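Long-range contacts in peptide synthetase, module 7 (Actinoplanes teichomyceticus, PDB 4TX3), which probably forms the condensation-like domain of a late glycopeptide synthetase module and helps bring cross-linking haem monooxygenases to the carrier-bound peptide: residues 39-44 / 391-396; 58-63 / 89-94; 122-127 / 138-143. All blocks are in the same frame, centred on the assembly; numbering follows the deposited sequence.

Interaction 1 (39-44 / 391-396); sequences RHLSVA and GVEAIE. With SO4 (sulfate ion), chain F.
One water takes an N-H from each segment, H40 N at 3.2 Å and A394 N at 2.7 Å, and so links them. The segments belong to the two-lobed condensation-domain fold. Residues 391-396, in the loop that joins its two sheets, run roughly antiparallel to strand 40-44 but make no regular beta ladder with it. S42 N donates to E393 OE2 over 3.0 Å, almost straight at 176°. The carboxylate receives it on its syn side, somewhat out of its plane. E393 CG lies anti to the carbonyl carbon and the chain bends at chi2 (-68°), which folds the carboxylate in against the strand. Its other oxygen, OE1, is 2.9 Å from H40 O; both are acceptors, so this is no hydrogen bond. R39 and E396 form a salt bridge, NH1 to OE2 at 3.1 Å. R39 also gives NH2 to A26 O. A sulfate ion, probably from the crystallisation liquor, lies at another edge of the R39 guanidinium. R39 N and R39 NE each donate to sulfate O4 at 3.0 Å. E396 OE2 lies in the guanidinium plane, yet NH1 meets it from above the carboxylate plane, 47° out.

Interaction 2 (58-63 / 89-94); sequences AALRDV and APVRLT
V91 and L60 pack side chain to side chain, with V91 CG1 4.1 Å from L60 CB. The second branch of V91 turns to the helix backbone, where CG2 rests 3.9 Å from R61 N. Further along, L60 CD1 meets L93 CD2 at 3.8 Å, and these two leucines cross at about a right angle. The first torsion of L93 (chi1 -160°) turns CG away from its own N, and both methyls come near L60 CD1. This is the tight, apolar part of the contact. It continues into the sheet, where C125 touches both leucines and W123 touches V91. Helix 53-66 thus packs against one face of the sheet of the condensation fold, and residues 89-94 run beside it on the way to edge strand 96-97. The outer part is looser and more polar: P90 and R92 are exposed and point away from the helix. R61 is partly exposed at this border and bends at chi3 (-69°). That turn sets NH2 3.1 Å from V91 O, with an N-H...O angle of 163°. The carbonyl oxygen lies in the guanidinium plane. The same NH2 forms a salt bridge with E57, whose other oxygen, OE2, accepts from L93 N. Near A89 a water joins the two segments, accepting from A89 N at 2.9 Å and donating to R61 O at 3.0 Å.

Interaction 3 (122-127 / 138-143); sequences PWRCEL and SVTVHR. With SO4 (sulfate ion), chain F.
R124 and T140 lie side by side and point the same way, on the face of the sheet that also carries E126 and S138. Their contact is loose: R124 NH1 is 4.2 Å from T140 CG2, and the methyl stands oblique to the guanidinium. R124 bends at chi3 (-60°). Its polar end is held elsewhere, by Q113 O at NH2 and by a cation-pi contact with F115. T140 OG1 pairs with S42 OG on the neighbouring strand.

W123, C125, V139 and V141 occupy the other face. W123 CB lies 4.0 Å from V141 CG2, but the indole leads away from V141. Its CG sits between the backbone N and the carbonyl carbon (chi1 67°), and the ring reaches L60 and A64 of helix 53-66. C125 CB faces V139 CG2 at 4.3 Å. V139 and V141 in turn pack against helix 148-166.

The backbones fix this alternation. T140 N donates to R124 O at 2.9 Å, and E126 and S138 bond both ways as a hydrogen-bonded pair. H142 N, at the end of its strand, donates to O of P122, just ahead of the other strand, at 2.8 Å.

H142 extends its ring away from P122. NE2 donates to sulfate O1 at 2.9 Å, with the sulfate at the ring edge; a weak bond goes to O4. ND1 is hydrogen-bonded to I144 N, which helps fix the ring's rotation. R39, R31 and R233 also hold this ion. The strands form an antiparallel beta hairpin. H142 and R143 open the sequence HRIAADD, which stands at the place of the HHxxxDG motif of condensation domains, with arginine as the second residue and D148 in place of the glycine.

How the interactions relate
Interactions 1 and 3 share one sheet, since strands 40-49 and 134-142 are neighbours in it. They join where L41 O meets V141 N at 2.7 Å, probably as a hydrogen bond. Both also touch the same sulfate, through R39 and H142. Interaction 2 covers the far part of the sheet: L60 and L93 pack on strand 123-129, the strand that interaction 3 pairs. Its centre is about 22 Å from that of interaction 1. Interactions 2 and 3 are both buried. Interaction 3 is held mainly by backbone bonds, while interaction 2 is mostly apolar with an arginine at its border. Interaction 1 is only partly buried, and relies on a salt bridge, a carboxylate-to-backbone bond and water.

Interaction 1 (39-44 / 391-396)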
loop_
_atom_site.group_PDB
_atom_site.type_symbol
_atom_site.label_atom_id
_atom_site.label_comp_id
_atom_site.label_asym_id
_atom_site.label_seq_id
_atom_site.Cartn_x
_atom_site.Cartn_y
_atom_site.Cartn_z
ATOM N N ARG B 39 27.484 6.367 -2.722
ATOM C CA ARG B 39 26.117 6.814 -2.396
ATOM C C ARG B 39 25.086 5.839 -2.937
ATOM O O ARG B 39 24.519 6.030 -4.028
ATOM C CB ARG B 39 25.838 8.207 -2.929
ATOM C CG ARG B 39 26.360 9.304 -2.037
ATOM C CD ARG B 39 26.365 10.611 -2.781
ATOM N NE ARG B 39 26.779 10.409 -4.172
ATOM C CZ ARG B 39 26.801 11.366 -5.102
ATOM N NH1 ARG B 39 26.440 12.612 -4.790
ATOM N NH2 ARG B 39 27.184 11.083 -6.347
ATOM N N HIS B 40 24.855 4.788 -2.152
ATOM C CA HIS B 40 24.105 3.634 -2.605
ATOM C C HIS B 40 22.939 3.316 -1.683
ATOM O O HIS B 40 22.897 3.710 -0.520
ATOM C CB HIS B 40 25.019 2.409 -2.693
ATOM C CG HIS B 40 26.269 2.629 -3.491
ATOM N ND1 HIS B 40 27.405 1.873 -3.314
ATOM C CD2 HIS B 40 26.552 3.502 -4.491
ATOM C CE1 HIS B 40 28.340 2.279 -4.157
ATOM N NE2 HIS B 40 27.850 3.265 -4.880
ATOM N N LEU B 41 21.980 2.599 -2.228
ATOM C CA LEU B 41 21.001 1.924 -1.414
ATOM C C LEU B 41 21.288 0.442 -1.564
ATOM O O LEU B 41 21.386 -0.052 -2.686
ATOM C CB LEU B 41 19.585 2.279 -1.852
ATOM C CG LEU B 41 19.254 3.747 -1.579
ATOM C CD1 LEU B 41 18.107 4.280 -2.436
ATOM C CD2 LEU B 41 18.960 3.932 -0.106
ATOM N N SER B 42 21.465 -0.244 -0.437
ATOM C CA SER B 42 21.677 -1.681 -0.442
ATOM C C SER B 42 20.629 -2.427 0.387
ATOM O O SER B 42 20.334 -2.079 1.525
ATOM C CB SER B 42 23.071 -2.017 0.079
ATOM O OG SER B 42 24.051 -1.843 -0.926
ATOM N N VAL B 43 20.066 -3.462 -0.207
ATOM C CA VAL B 43 19.172 -4.333 0.509
ATOM C C VAL B 43 19.664 -5.755 0.298
ATOM O O VAL B 43 20.123 -6.093 -0.789
ATOM C CB VAL B 43 17.724 -4.163 0.030
ATOM C CG1 VAL B 43 16.813 -5.264 0.613
ATOM C CG2 VAL B 43 17.218 -2.782 0.420
ATOM N N ALA B 44 19.616 -6.565 1.349
ATOM C CA ALA B 44 19.894 -7.987 1.236
ATOM C C ALA B 44 18.724 -8.831 1.784
ATOM O O ALA B 44 18.216 -8.566 2.860
ATOM C CB ALA B 44 21.192 -8.320 1.961
ATOM N N GLY B 391 24.704 -2.618 6.386
ATOM C CA GLY B 391 25.261 -1.456 7.051
ATOM C C GLY B 391 24.540 -0.148 6.795
ATOM O O GLY B 391 23.709 -0.046 5.895
ATOM N N VAL B 392 24.872 0.858 7.597
ATOM C CA VAL B 392 24.312 2.196 7.451
ATOM C C VAL B 392 24.794 2.839 6.147
ATOM O O VAL B 392 25.975 2.757 5.820
ATOM C CB VAL B 392 24.692 3.087 8.659
ATOM C CG1 VAL B 392 26.182 3.060 8.885
ATOM C CG2 VAL B 392 24.219 4.520 8.448
ATOM N N GLU B 393 23.884 3.469 5.403
ATOM C CA GLU B 393 24.231 4.068 4.103
ATOM C C GLU B 393 25.166 5.273 4.225
ATOM O O GLU B 393 25.230 5.916 5.272
ATOM C CB GLU B 393 22.960 4.483 3.339
ATOM C CG GLU B 393 21.885 3.389 3.233
ATOM C CD GLU B 393 22.269 2.186 2.341
ATOM O OE1 GLU B 393 23.429 2.098 1.853
ATOM O OE2 GLU B 393 21.379 1.322 2.117
ATOM N N ALA B 394 25.892 5.567 3.147
ATOM C CA ALA B 394 26.744 6.752 3.094
ATOM C C ALA B 394 25.923 8.018 3.330
ATOM O O ALA B 394 24.779 8.118 2.881
ATOM C CB ALA B 394 27.463 6.833 1.759
ATOM N N ILE B 395 26.510 8.979 4.034
ATOM C CA ILE B 395 25.819 10.222 4.380
ATOM C C ILE B 395 26.519 11.452 3.778
ATOM O O ILE B 395 27.752 11.524 3.749
ATOM C CB ILE B 395 25.704 10.388 5.918
ATOM C CG1 ILE B 395 24.775 11.546 6.281
ATOM C CG2 ILE B 395 27.082 10.583 6.575
ATOM C CD1 ILE B 395 24.540 11.668 7.782
ATOM N N GLU B 396 25.721 12.398 3.273
ATOM C CA GLU B 396 26.227 13.665 2.734
ATOM C C GLU B 396 25.976 14.807 3.710
ATOM O O GLU B 396 26.656 15.824 3.675
ATOM C CB GLU B 396 25.572 14.005 1.401
ATOM C CG GLU B 396 25.931 13.094 0.252
ATOM C CD GLU B 396 25.268 13.540 -1.040
ATOM O OE1 GLU B 396 24.016 13.506 -1.102
ATOM O OE2 GLU B 396 25.996 13.954 -1.975
HETATM S S SO4 F . 29.471 8.223 -6.005
HETATM O O1 SO4 F . 28.955 8.335 -7.369
HETATM O O2 SO4 F . 30.410 7.107 -5.940
HETATM O O3 SO4 F . 30.184 9.458 -5.647
HETATM O O4 SO4 F . 28.347 8.014 -5.084
HETATM O O HOH W 1 25.428 4.040 0.934
HETATM O O HOH W 2 23.505 6.857 0.486
#

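Interaction 2 (58-63 / 89-94)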
loop_
_atom_site.group_PDB
_atom_site.type_symbol
_atom_site.label_atom_id
_atom_site.label_comp_id
_atom_site.label_asym_id
_atom_site.label_seq_id
_atom_site.Cartn_x
_atom_site.Cartn_y
_atom_site.Cartn_z
ATOM N N ALA B 58 16.695 -14.744 -14.281
ATOM C CA ALA B 58 15.846 -14.237 -15.356
ATOM C C ALA B 58 14.948 -13.127 -14.819
ATOM O O ALA B 58 14.616 -12.184 -15.532
ATOM C CB ALA B 58 15.008 -15.363 -15.961
ATOM N N ALA B 59 14.577 -13.253 -13.549
ATOM C CA ALA B 59 13.660 -12.331 -12.918
ATOM C C ALA B 59 14.318 -10.962 -12.734
ATOM O O ALA B 59 13.727 -9.938 -13.091
ATOM C CB ALA B 59 13.186 -12.884 -11.599
ATOM N N LEU B 60 15.534 -10.956 -12.191
ATOM C CA LEU B 60 16.330 -9.735 -12.035
ATOM C C LEU B 60 16.440 -8.990 -13.366
ATOM O O LEU B 60 16.218 -7.785 -13.447
ATOM C CB LEU B 60 17.718 -10.081 -11.499
ATOM C CG LEU B 60 17.709 -10.522 -10.034
ATOM C CD1 LEU B 60 19.000 -11.277 -9.651
ATOM C CD2 LEU B 60 17.504 -9.304 -9.149
ATOM N N ARG B 61 16.765 -9.741 -14.409
ATOM C CA ARG B 61 16.756 -9.251 -15.779
ATOM C C ARG B 61 15.391 -8.653 -16.187
ATOM O O ARG B 61 15.340 -7.624 -16.874
ATOM C CB ARG B 61 17.144 -10.399 -16.712
ATOM C CG ARG B 61 17.765 -10.002 -18.010
ATOM C CD ARG B 61 18.135 -11.251 -18.812
ATOM N NE ARG B 61 19.237 -12.000 -18.205
ATOM C CZ ARG B 61 19.219 -13.310 -17.965
ATOM N NH1 ARG B 61 18.143 -14.039 -18.262
ATOM N NH2 ARG B 61 20.278 -13.892 -17.415
ATOM N N ASP B 62 14.294 -9.294 -15.765
ATOM C CA ASP B 62 12.941 -8.828 -16.095
ATOM C C ASP B 62 12.570 -7.542 -15.381
ATOM O O ASP B 62 11.786 -6.746 -15.896
ATOM C CB ASP B 62 11.893 -9.886 -15.760
ATOM C CG ASP B 62 11.964 -11.093 -16.677
ATOM O OD1 ASP B 62 12.498 -10.978 -17.807
ATOM O OD2 ASP B 62 11.494 -12.174 -16.253
ATOM N N VAL B 63 13.119 -7.336 -14.190
ATOM C CA VAL B 63 12.828 -6.115 -13.473
ATOM C C VAL B 63 13.429 -4.947 -14.234
ATOM O O VAL B 63 12.819 -3.883 -14.330
ATOM C CB VAL B 63 13.365 -6.154 -12.045
ATOM C CG1 VAL B 63 13.265 -4.765 -11.372
ATOM C CG2 VAL B 63 12.612 -7.207 -11.248
ATOM N N ALA B 89 19.596 -5.066 -19.403
ATOM C CA ALA B 89 20.679 -5.074 -18.425
ATOM C C ALA B 89 21.217 -6.492 -18.299
ATOM O O ALA B 89 20.446 -7.445 -18.116
ATOM C CB ALA B 89 20.207 -4.549 -17.065
ATOM N N PRO B 90 22.541 -6.639 -18.427
ATOM C CA PRO B 90 23.184 -7.950 -18.315
ATOM C C PRO B 90 23.060 -8.453 -16.895
ATOM O O PRO B 90 23.430 -7.725 -15.978
ATOM C CB PRO B 90 24.654 -7.665 -18.661
ATOM C CG PRO B 90 24.699 -6.206 -19.119
ATOM C CD PRO B 90 23.523 -5.545 -18.508
ATOM N N VAL B 91 22.537 -9.652 -16.685
ATOM C CA VAL B 91 22.588 -10.215 -15.345
ATOM C C VAL B 91 23.212 -11.587 -15.409
ATOM O O VAL B 91 22.719 -12.455 -16.132
ATOM C CB VAL B 91 21.196 -10.325 -14.690
ATOM C CG1 VAL B 91 21.313 -10.986 -13.319
ATOM C CG2 VAL B 91 20.542 -8.959 -14.570
ATOM N N ARG B 92 24.304 -11.780 -14.674
ATOM C CA ARG B 92 24.838 -13.124 -14.482
ATOM C C ARG B 92 24.913 -13.425 -12.991
ATOM O O ARG B 92 25.531 -12.690 -12.228
ATOM C CB ARG B 92 26.202 -13.271 -15.141
ATOM C CG ARG B 92 26.636 -14.710 -15.252
ATOM C CD ARG B 92 27.841 -14.847 -16.159
ATOM N NE ARG B 92 27.952 -16.203 -16.685
ATOM C CZ ARG B 92 28.891 -16.596 -17.540
ATOM N NH1 ARG B 92 29.803 -15.730 -17.966
ATOM N NH2 ARG B 92 28.917 -17.851 -17.973
ATOM N N LEU B 93 24.267 -14.502 -12.566
ATOM C CA LEU B 93 24.076 -14.699 -11.135
ATOM C C LEU B 93 24.658 -16.018 -10.640
ATOM O O LEU B 93 23.967 -16.830 -10.026
ATOM C CB LEU B 93 22.587 -14.619 -10.788
ATOM C CG LEU B 93 22.305 -14.327 -9.317
ATOM C CD1 LEU B 93 22.749 -12.919 -8.933
ATOM C CD2 LEU B 93 20.837 -14.555 -8.997
ATOM N N THR B 94 25.940 -16.225 -10.898
ATOM C CA THR B 94 26.619 -17.403 -10.394
ATOM C C THR B 94 26.796 -17.273 -8.879
ATOM O O THR B 94 27.368 -16.293 -8.397
ATOM C CB THR B 94 27.976 -17.588 -11.080
ATOM O OG1 THR B 94 28.821 -16.490 -10.735
ATOM C CG2 THR B 94 27.806 -17.602 -12.590
HETATM O O HOH W 3 16.987 -6.413 -19.132
#

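Interaction 3 (122-127 / 138-143)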
loop_
_atom_site.group_PDB
_atom_site.type_symbol
_atom_site.label_atom_id
_atom_site.label_comp_id
_atom_site.label_asym_id
_atom_site.label_seq_id
_atom_site.Cartn_x
_atom_site.Cartn_y
_atom_site.Cartn_z
ATOM N N PRO B 122 23.455 1.212 -13.251
ATOM C CA PRO B 122 23.490 1.792 -11.903
ATOM C C PRO B 122 23.001 0.841 -10.788
ATOM O O PRO B 122 22.578 1.288 -9.732
ATOM C CB PRO B 122 22.562 2.992 -12.037
ATOM C CG PRO B 122 21.493 2.489 -13.005
ATOM C CD PRO B 122 22.205 1.541 -13.959
ATOM N N TRP B 123 23.052 -0.461 -11.020
ATOM C CA TRP B 123 22.717 -1.407 -9.969
ATOM C C TRP B 123 23.530 -2.659 -10.151
ATOM O O TRP B 123 24.253 -2.807 -11.127
ATOM C CB TRP B 123 21.228 -1.738 -9.955
ATOM C CG TRP B 123 20.762 -2.476 -11.144
ATOM C CD1 TRP B 123 20.626 -1.992 -12.418
ATOM C CD2 TRP B 123 20.333 -3.844 -11.184
ATOM N NE1 TRP B 123 20.151 -2.982 -13.251
ATOM C CE2 TRP B 123 19.959 -4.126 -12.523
ATOM C CE3 TRP B 123 20.240 -4.861 -10.228
ATOM C CZ2 TRP B 123 19.496 -5.387 -12.924
ATOM C CZ3 TRP B 123 19.781 -6.111 -10.630
ATOM C CH2 TRP B 123 19.415 -6.363 -11.966
ATOM N N ARG B 124 23.390 -3.570 -9.206
ATOM C CA ARG B 124 24.349 -4.641 -9.038
ATOM C C ARG B 124 23.784 -5.665 -8.062
ATOM O O ARG B 124 23.260 -5.311 -7.004
ATOM C CB ARG B 124 25.662 -4.054 -8.533
ATOM C CG ARG B 124 26.703 -5.025 -8.146
ATOM C CD ARG B 124 27.734 -4.339 -7.270
ATOM N NE ARG B 124 28.373 -3.222 -7.950
ATOM C CZ ARG B 124 28.692 -2.083 -7.346
ATOM N NH1 ARG B 124 28.435 -1.935 -6.043
ATOM N NH2 ARG B 124 29.270 -1.103 -8.036
ATOM N N CYS B 125 23.871 -6.937 -8.420
ATOM C CA CYS B 125 23.352 -7.965 -7.546
ATOM C C CYS B 125 24.371 -9.078 -7.362
ATOM O O CYS B 125 25.234 -9.279 -8.222
ATOM C CB CYS B 125 22.028 -8.512 -8.091
ATOM S SG CYS B 125 22.076 -9.157 -9.784
ATOM N N GLU B 126 24.288 -9.777 -6.230
ATOM C CA GLU B 126 25.080 -10.985 -6.031
ATOM C C GLU B 126 24.303 -12.002 -5.196
ATOM O O GLU B 126 23.473 -11.652 -4.354
ATOM C CB GLU B 126 26.432 -10.660 -5.372
ATOM C CG GLU B 126 27.573 -11.609 -5.803
ATOM C CD GLU B 126 28.963 -11.203 -5.261
ATOM O OE1 GLU B 126 29.040 -10.550 -4.193
ATOM O OE2 GLU B 126 29.990 -11.546 -5.900
ATOM N N LEU B 127 24.556 -13.274 -5.447
ATOM C CA LEU B 127 23.870 -14.312 -4.706
ATOM C C LEU B 127 24.890 -15.122 -3.921
ATOM O O LEU B 127 25.809 -15.712 -4.494
ATOM C CB LEU B 127 23.059 -15.202 -5.648
ATOM C CG LEU B 127 22.193 -16.261 -4.965
ATOM C CD1 LEU B 127 21.134 -15.626 -4.074
ATOM C CD2 LEU B 127 21.551 -17.173 -6.010
ATOM N N SER B 138 21.887 -10.148 -2.486
ATOM C CA SER B 138 22.334 -8.793 -2.201
ATOM C C SER B 138 22.102 -7.881 -3.420
ATOM O O SER B 138 22.590 -8.166 -4.527
ATOM C CB SER B 138 23.810 -8.812 -1.806
ATOM O OG SER B 138 24.344 -7.514 -1.749
ATOM N N VAL B 139 21.340 -6.803 -3.212
ATOM C CA VAL B 139 21.091 -5.808 -4.258
ATOM C C VAL B 139 21.554 -4.409 -3.862
ATOM O O VAL B 139 21.218 -3.910 -2.789
ATOM C CB VAL B 139 19.599 -5.751 -4.629
ATOM C CG1 VAL B 139 19.318 -4.588 -5.595
ATOM C CG2 VAL B 139 19.178 -7.073 -5.250
ATOM N N THR B 140 22.327 -3.782 -4.740
ATOM C CA THR B 140 22.815 -2.429 -4.517
ATOM C C THR B 140 22.402 -1.533 -5.680
ATOM O O THR B 140 22.651 -1.866 -6.839
ATOM C CB THR B 140 24.349 -2.385 -4.371
ATOM O OG1 THR B 140 24.762 -3.184 -3.258
ATOM C CG2 THR B 140 24.818 -0.973 -4.147
ATOM N N VAL B 141 21.765 -0.402 -5.385
ATOM C CA VAL B 141 21.401 0.546 -6.436
ATOM C C VAL B 141 22.040 1.914 -6.178
ATOM O O VAL B 141 22.009 2.428 -5.061
ATOM C CB VAL B 141 19.878 0.713 -6.550
ATOM C CG1 VAL B 141 19.560 1.625 -7.696
ATOM C CG2 VAL B 141 19.185 -0.647 -6.723
ATOM N N HIS B 142 22.639 2.496 -7.205
ATOM C CA HIS B 142 23.150 3.855 -7.086
ATOM C C HIS B 142 22.008 4.882 -6.994
ATOM O O HIS B 142 20.985 4.763 -7.682
ATOM C CB HIS B 142 24.064 4.198 -8.260
ATOM C CG HIS B 142 24.893 5.410 -8.017
ATOM N ND1 HIS B 142 24.387 6.689 -8.118
ATOM C CD2 HIS B 142 26.186 5.542 -7.628
ATOM C CE1 HIS B 142 25.340 7.554 -7.821
ATOM N NE2 HIS B 142 26.439 6.883 -7.519
ATOM N N ARG B 143 22.203 5.899 -6.156
ATOM C CA ARG B 143 21.179 6.922 -5.922
ATOM C C ARG B 143 20.799 7.760 -7.140
ATOM O O ARG B 143 19.782 8.481 -7.099
ATOM C CB ARG B 143 21.613 7.858 -4.801
ATOM C CG ARG B 143 21.462 7.211 -3.455
ATOM C CD ARG B 143 21.349 8.237 -2.370
ATOM N NE ARG B 143 20.023 8.215 -1.757
ATOM C CZ ARG B 143 19.710 7.439 -0.727
ATOM N NH1 ARG B 143 20.629 6.618 -0.213
ATOM N NH2 ARG B 143 18.485 7.479 -0.212
HETATM S S SO4 F . 29.471 8.223 -6.005
HETATM O O1 SO4 F . 28.955 8.335 -7.369
HETATM O O2 SO4 F . 30.410 7.107 -5.940
HETATM O O3 SO4 F . 30.184 9.458 -5.647
HETATM O O4 SO4 F . 28.347 8.014 -5.084
#